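Local coordinates for protein FACT-Spt16 (Cicer arietinum, PDB 5CE6) that probably acts, as the N-terminal part of the histone chaperone FACT's Spt16 subunit, in binding histones H3-H4 during transcription, at residues Y267-L279 / A283-V297. Sequence-based numbering, arbitrary orientation.
Sequences YPPIFQSGGKFDL and AVSNDEALYYDSASV. With NA (sodium ion), chain E; K (potassium ion), chain D.
Ser-285 stitches its loop to the edge of strand 270-273 through a hydroxyl that works both ways: OG donates to Pro-269 O (2.8 Å) and accepts from Phe-271 N (2.8 Å, N-H...O angle 154°). The torsion that sets OG opposite its own carbonyl carbon (chi1 -64°) brings it to both partners and near the rim of the Phe-271 ring. With an alanine here, Phe-271 N would probably lose its acceptor and Pro-269 O one of its donors. Further along, Ser-273 OG takes the amide hydrogen of Tyr-291 N (2.9 Å) and is also hydrogen-bonded to His-237 NE2.

Strand 270-273 pairs antiparallel with strand 296-306 in the M24 metallopeptidase-like (pita-bread) domain; after the type I' turn Ser-273 to Lys-276 the chain comes back, and 285-291 then passes alongside the strand in the same direction, mostly through side chains and water. Water 3 joins Phe-271 O to Asn-286 N, and water 6 ties Gly-274 N to the carbonyls of Tyr-291 and Val-297.

The turn lays Gly-274 CA against Tyr-291 CB (3.6 Å), beside a sodium ion held by Ala-289 O and two waters. Ala-295 O binds the potassium ion, whose site Ser-420 and Asn-422 complete.

Phe-277 CZ makes apolar contact with Val-297 CG2 at 3.4 Å. Other carbons rest against polar atoms: the Ala-283 methyl on Asp-278 O and Gln-272 NE2, Ile-270 CG1 on Ala-283 O (3.4 Å). Gln-272 NE2 donates to Asp-278 O (2.9 Å), while its OE1 accepts from Asp-278 N, above the carbonyl plane.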
loop_
_atom_site.group_PDB
_atom_site.type_symbol
_atom_site.label_atom_id
_atom_site.label_comp_id
_atom_site.label_asym_id
_atom_site.label_seq_id
_atom_site.Cartn_x
_atom_site.Cartn_y
_atom_site.Cartn_z
ATOM N N TYR A 267 3.168 -0.059 -8.519
ATOM C CA TYR A 267 2.542 0.996 -9.308
ATOM C C TYR A 267 3.533 1.340 -10.410
ATOM O O TYR A 267 4.713 0.991 -10.295
ATOM C CB TYR A 267 2.237 2.223 -8.440
ATOM C CG TYR A 267 3.453 2.812 -7.741
ATOM C CD1 TYR A 267 4.249 3.753 -8.368
ATOM C CD2 TYR A 267 3.803 2.407 -6.467
ATOM C CE1 TYR A 267 5.355 4.292 -7.731
ATOM C CE2 TYR A 267 4.907 2.924 -5.829
ATOM C CZ TYR A 267 5.683 3.865 -6.466
ATOM O OH TYR A 267 6.780 4.394 -5.818
ATOM N N PRO A 268 3.063 1.990 -11.491
ATOM C CA PRO A 268 4.006 2.355 -12.550
ATOM C C PRO A 268 4.983 3.370 -11.992
ATOM O O PRO A 268 4.525 4.354 -11.407
ATOM C CB PRO A 268 3.112 3.021 -13.600
ATOM C CG PRO A 268 1.746 2.425 -13.363
ATOM C CD PRO A 268 1.667 2.279 -11.870
ATOM N N PRO A 269 6.291 3.109 -12.132
ATOM C CA PRO A 269 7.318 3.978 -11.548
ATOM C C PRO A 269 7.096 5.435 -11.900
ATOM O O PRO A 269 6.644 5.741 -13.008
ATOM C CB PRO A 269 8.600 3.455 -12.193
ATOM C CG PRO A 269 8.329 1.959 -12.289
ATOM C CD PRO A 269 6.884 1.894 -12.728
ATOM N N ILE A 270 7.402 6.317 -10.958
ATOM C CA ILE A 270 7.129 7.737 -11.131
ATOM C C ILE A 270 8.432 8.460 -11.368
ATOM O O ILE A 270 9.344 8.367 -10.563
ATOM C CB ILE A 270 6.446 8.314 -9.878
ATOM C CG1 ILE A 270 5.030 7.724 -9.744
ATOM C CG2 ILE A 270 6.415 9.854 -9.922
ATOM C CD1 ILE A 270 4.424 7.897 -8.343
ATOM N N PHE A 271 8.528 9.145 -12.502
ATOM C CA PHE A 271 9.665 10.014 -12.779
ATOM C C PHE A 271 9.136 11.392 -13.095
ATOM O O PHE A 271 8.249 11.540 -13.940
ATOM C CB PHE A 271 10.460 9.490 -13.968
ATOM C CG PHE A 271 11.274 8.278 -13.651
ATOM C CD1 PHE A 271 10.717 7.010 -13.741
ATOM C CD2 PHE A 271 12.596 8.409 -13.238
ATOM C CE1 PHE A 271 11.461 5.883 -13.425
ATOM C CE2 PHE A 271 13.354 7.281 -12.933
ATOM C CZ PHE A 271 12.784 6.023 -13.031
ATOM N N GLN A 272 9.677 12.406 -12.420
ATOM C CA GLN A 272 9.214 13.781 -12.620
ATOM C C GLN A 272 10.393 14.732 -12.642
ATOM O O GLN A 272 11.355 14.555 -11.892
ATOM C CB GLN A 272 8.267 14.193 -11.485
ATOM C CG GLN A 272 7.010 13.350 -11.396
ATOM C CD GLN A 272 6.131 13.687 -10.209
ATOM O OE1 GLN A 272 6.502 14.484 -9.349
ATOM N NE2 GLN A 272 4.966 13.047 -10.138
ATOM N N SER A 273 10.304 15.758 -13.480
ATOM C CA SER A 273 11.338 16.788 -13.506
ATOM C C SER A 273 10.778 18.002 -14.218
ATOM O O SER A 273 9.617 18.005 -14.608
ATOM C CB SER A 273 12.585 16.280 -14.235
ATOM O OG SER A 273 12.329 16.142 -15.626
ATOM N N GLY A 274 11.602 19.034 -14.386
ATOM C CA GLY A 274 11.244 20.127 -15.270
ATOM C C GLY A 274 10.025 20.925 -14.847
ATOM O O GLY A 274 9.235 21.381 -15.694
ATOM N N GLY A 275 9.863 21.100 -13.542
ATOM C CA GLY A 275 8.829 21.992 -13.046
ATOM C C GLY A 275 7.447 21.369 -12.972
ATOM O O GLY A 275 6.491 22.036 -12.579
ATOM N N LYS A 276 7.329 20.100 -13.356
ATOM C CA LYS A 276 6.029 19.423 -13.335
ATOM C C LYS A 276 6.055 18.272 -12.341
ATOM O O LYS A 276 6.455 17.151 -12.665
ATOM C CB LYS A 276 5.623 18.959 -14.739
ATOM C CG LYS A 276 5.471 20.120 -15.730
ATOM C CD LYS A 276 4.881 19.684 -17.082
ATOM C CE LYS A 276 4.723 20.881 -18.030
ATOM N NZ LYS A 276 4.336 20.455 -19.399
ATOM N N PHE A 277 5.645 18.569 -11.111
ATOM C CA PHE A 277 5.706 17.587 -10.037
ATOM C C PHE A 277 4.310 17.329 -9.484
ATOM O O PHE A 277 3.405 18.169 -9.627
ATOM C CB PHE A 277 6.649 18.095 -8.936
ATOM C CG PHE A 277 8.031 18.366 -9.425
ATOM C CD1 PHE A 277 8.921 17.316 -9.639
ATOM C CD2 PHE A 277 8.440 19.673 -9.702
ATOM C CE1 PHE A 277 10.212 17.569 -10.106
ATOM C CE2 PHE A 277 9.726 19.931 -10.170
ATOM C CZ PHE A 277 10.606 18.884 -10.376
ATOM N N ASP A 278 4.138 16.171 -8.861
ATOM C CA ASP A 278 2.851 15.788 -8.310
ATOM C C ASP A 278 3.178 14.739 -7.282
ATOM O O ASP A 278 3.598 13.635 -7.627
ATOM C CB ASP A 278 1.974 15.207 -9.419
ATOM C CG ASP A 278 0.571 14.851 -8.947
ATOM O OD1 ASP A 278 0.295 14.880 -7.730
ATOM O OD2 ASP A 278 -0.261 14.525 -9.811
ATOM N N LEU A 279 3.037 15.092 -6.008
ATOM C CA LEU A 279 3.430 14.167 -4.958
ATOM C C LEU A 279 2.315 13.222 -4.528
ATOM O O LEU A 279 2.498 12.443 -3.597
ATOM C CB LEU A 279 3.980 14.913 -3.747
ATOM C CG LEU A 279 5.141 15.861 -4.038
ATOM C CD1 LEU A 279 5.736 16.383 -2.737
ATOM C CD2 LEU A 279 6.196 15.156 -4.870
ATOM N N ALA A 283 0.281 9.699 -9.063
ATOM C CA ALA A 283 0.902 10.446 -10.150
ATOM C C ALA A 283 1.447 9.525 -11.238
ATOM O O ALA A 283 1.901 8.416 -10.960
ATOM C CB ALA A 283 1.999 11.364 -9.618
ATOM N N VAL A 284 1.374 9.987 -12.488
ATOM C CA VAL A 284 1.850 9.185 -13.613
ATOM C C VAL A 284 2.963 9.879 -14.392
ATOM O O VAL A 284 2.884 11.084 -14.691
ATOM C CB VAL A 284 0.689 8.727 -14.566
ATOM C CG1 VAL A 284 -0.570 8.413 -13.775
ATOM C CG2 VAL A 284 0.382 9.767 -15.615
ATOM N N SER A 285 4.005 9.111 -14.702
ATOM C CA SER A 285 5.136 9.630 -15.464
ATOM C C SER A 285 4.646 10.102 -16.824
ATOM O O SER A 285 3.995 9.350 -17.555
ATOM C CB SER A 285 6.199 8.551 -15.649
ATOM O OG SER A 285 6.760 8.157 -14.405
ATOM N N ASN A 286 4.946 11.347 -17.163
ATOM C CA ASN A 286 4.456 11.905 -18.425
ATOM C C ASN A 286 5.379 11.618 -19.613
ATOM O O ASN A 286 6.357 10.875 -19.465
ATOM C CB ASN A 286 4.142 13.397 -18.278
ATOM C CG ASN A 286 5.377 14.247 -18.025
ATOM O OD1 ASN A 286 6.499 13.872 -18.376
ATOM N ND2 ASN A 286 5.174 15.407 -17.404
ATOM N N ASP A 287 5.060 12.189 -20.778
ATOM C CA ASP A 287 5.852 11.990 -21.997
ATOM C C ASP A 287 6.811 13.141 -22.278
ATOM O O ASP A 287 7.291 13.295 -23.401
ATOM C CB ASP A 287 4.951 11.816 -23.225
ATOM C CG ASP A 287 4.202 10.510 -23.240
ATOM O OD1 ASP A 287 4.557 9.568 -22.504
ATOM O OD2 ASP A 287 3.243 10.421 -24.035
ATOM N N GLU A 288 7.077 13.964 -21.268
ATOM C CA GLU A 288 8.045 15.042 -21.411
ATOM C C GLU A 288 9.458 14.510 -21.187
ATOM O O GLU A 288 9.647 13.493 -20.523
ATOM C CB GLU A 288 7.743 16.172 -20.420
ATOM C CG GLU A 288 6.440 16.884 -20.704
ATOM C CD GLU A 288 6.464 17.593 -22.040
ATOM O OE1 GLU A 288 7.460 18.296 -22.327
ATOM O OE2 GLU A 288 5.492 17.445 -22.808
ATOM N N ALA A 289 10.442 15.199 -21.756
ATOM C CA ALA A 289 11.835 14.802 -21.619
ATOM C C ALA A 289 12.339 15.108 -20.215
ATOM O O ALA A 289 11.937 16.102 -19.611
ATOM C CB ALA A 289 12.684 15.514 -22.647
ATOM N N LEU A 290 13.206 14.245 -19.697
ATOM C CA LEU A 290 13.878 14.503 -18.429
ATOM C C LEU A 290 14.637 15.822 -18.531
ATOM O O LEU A 290 15.307 16.081 -19.530
ATOM C CB LEU A 290 14.855 13.369 -18.112
ATOM C CG LEU A 290 15.564 13.443 -16.766
ATOM C CD1 LEU A 290 14.592 13.051 -15.665
ATOM C CD2 LEU A 290 16.804 12.560 -16.735
ATOM N N TYR A 291 14.512 16.661 -17.508
ATOM C CA TYR A 291 15.131 17.987 -17.534
ATOM C C TYR A 291 16.222 18.053 -16.486
ATOM O O TYR A 291 15.991 17.726 -15.318
ATOM C CB TYR A 291 14.094 19.079 -17.270
ATOM C CG TYR A 291 14.629 20.481 -17.480
ATOM C CD1 TYR A 291 14.619 21.060 -18.740
ATOM C CD2 TYR A 291 15.138 21.217 -16.418
ATOM C CE1 TYR A 291 15.102 22.331 -18.942
ATOM C CE2 TYR A 291 15.629 22.489 -16.608
ATOM C CZ TYR A 291 15.602 23.044 -17.875
ATOM O OH TYR A 291 16.087 24.322 -18.078
ATOM N N TYR A 292 17.412 18.482 -16.895
ATOM C CA TYR A 292 18.546 18.452 -15.988
ATOM C C TYR A 292 19.517 19.603 -16.177
ATOM O O TYR A 292 20.697 19.473 -15.868
ATOM C CB TYR A 292 19.293 17.113 -16.083
ATOM C CG TYR A 292 19.542 16.656 -17.496
ATOM C CD1 TYR A 292 20.574 17.205 -18.249
ATOM C CD2 TYR A 292 18.732 15.690 -18.088
ATOM C CE1 TYR A 292 20.797 16.806 -19.545
ATOM C CE2 TYR A 292 18.948 15.285 -19.384
ATOM C CZ TYR A 292 19.982 15.843 -20.107
ATOM O OH TYR A 292 20.202 15.439 -21.404
ATOM N N ASP A 293 19.029 20.737 -16.669
ATOM C CA ASP A 293 19.885 21.917 -16.724
ATOM C C ASP A 293 20.089 22.477 -15.313
ATOM O O ASP A 293 19.669 21.867 -14.334
ATOM C CB ASP A 293 19.307 22.968 -17.668
ATOM C CG ASP A 293 20.388 23.784 -18.358
ATOM O OD1 ASP A 293 21.246 24.363 -17.656
ATOM O OD2 ASP A 293 20.387 23.824 -19.605
ATOM N N SER A 294 20.741 23.631 -15.201
ATOM C CA SER A 294 21.061 24.187 -13.886
ATOM C C SER A 294 19.832 24.408 -13.009
ATOM O O SER A 294 18.749 24.687 -13.514
ATOM C CB SER A 294 21.846 25.495 -14.030
ATOM O OG SER A 294 23.170 25.228 -14.449
ATOM N N ALA A 295 20.017 24.266 -11.699
ATOM C CA ALA A 295 18.949 24.459 -10.715
ATOM C C ALA A 295 17.759 23.547 -10.981
ATOM O O ALA A 295 16.608 23.987 -10.997
ATOM C CB ALA A 295 18.510 25.914 -10.672
ATOM N N SER A 296 18.045 22.266 -11.163
ATOM C CA SER A 296 17.003 21.298 -11.492
ATOM C C SER A 296 16.849 20.244 -10.423
ATOM O O SER A 296 17.792 19.938 -9.688
ATOM C CB SER A 296 17.315 20.611 -12.815
ATOM O OG SER A 296 17.072 21.479 -13.893
ATOM N N VAL A 297 15.650 19.673 -10.331
ATOM C CA VAL A 297 15.462 18.523 -9.452
ATOM C C VAL A 297 14.718 17.436 -10.211
ATOM O O VAL A 297 13.958 17.718 -11.136
ATOM C CB VAL A 297 14.725 18.865 -8.133
ATOM C CG1 VAL A 297 15.455 19.961 -7.365
ATOM C CG2 VAL A 297 13.319 19.290 -8.404
HETATM NA NA NA E . 10.891 17.815 -17.786
HETATM K K K D . 15.317 24.707 -13.493
HETATM O O HOH W 1 2.154 5.659 -11.010
HETATM O O HOH W 2 3.736 6.464 -13.729
HETATM O O HOH W 3 6.410 13.000 -15.111
HETATM O O HOH W 4 4.164 12.864 -13.212
HETATM O O HOH W 5 7.722 17.222 -17.119
HETATM O O HOH W 6 14.364 19.044 -13.545
HETATM O O HOH W 7 8.723 19.505 -17.994
HETATM O O HOH W 8 15.879 26.026 -16.055
HETATM O O HOH W 9 11.424 18.854 -20.353
#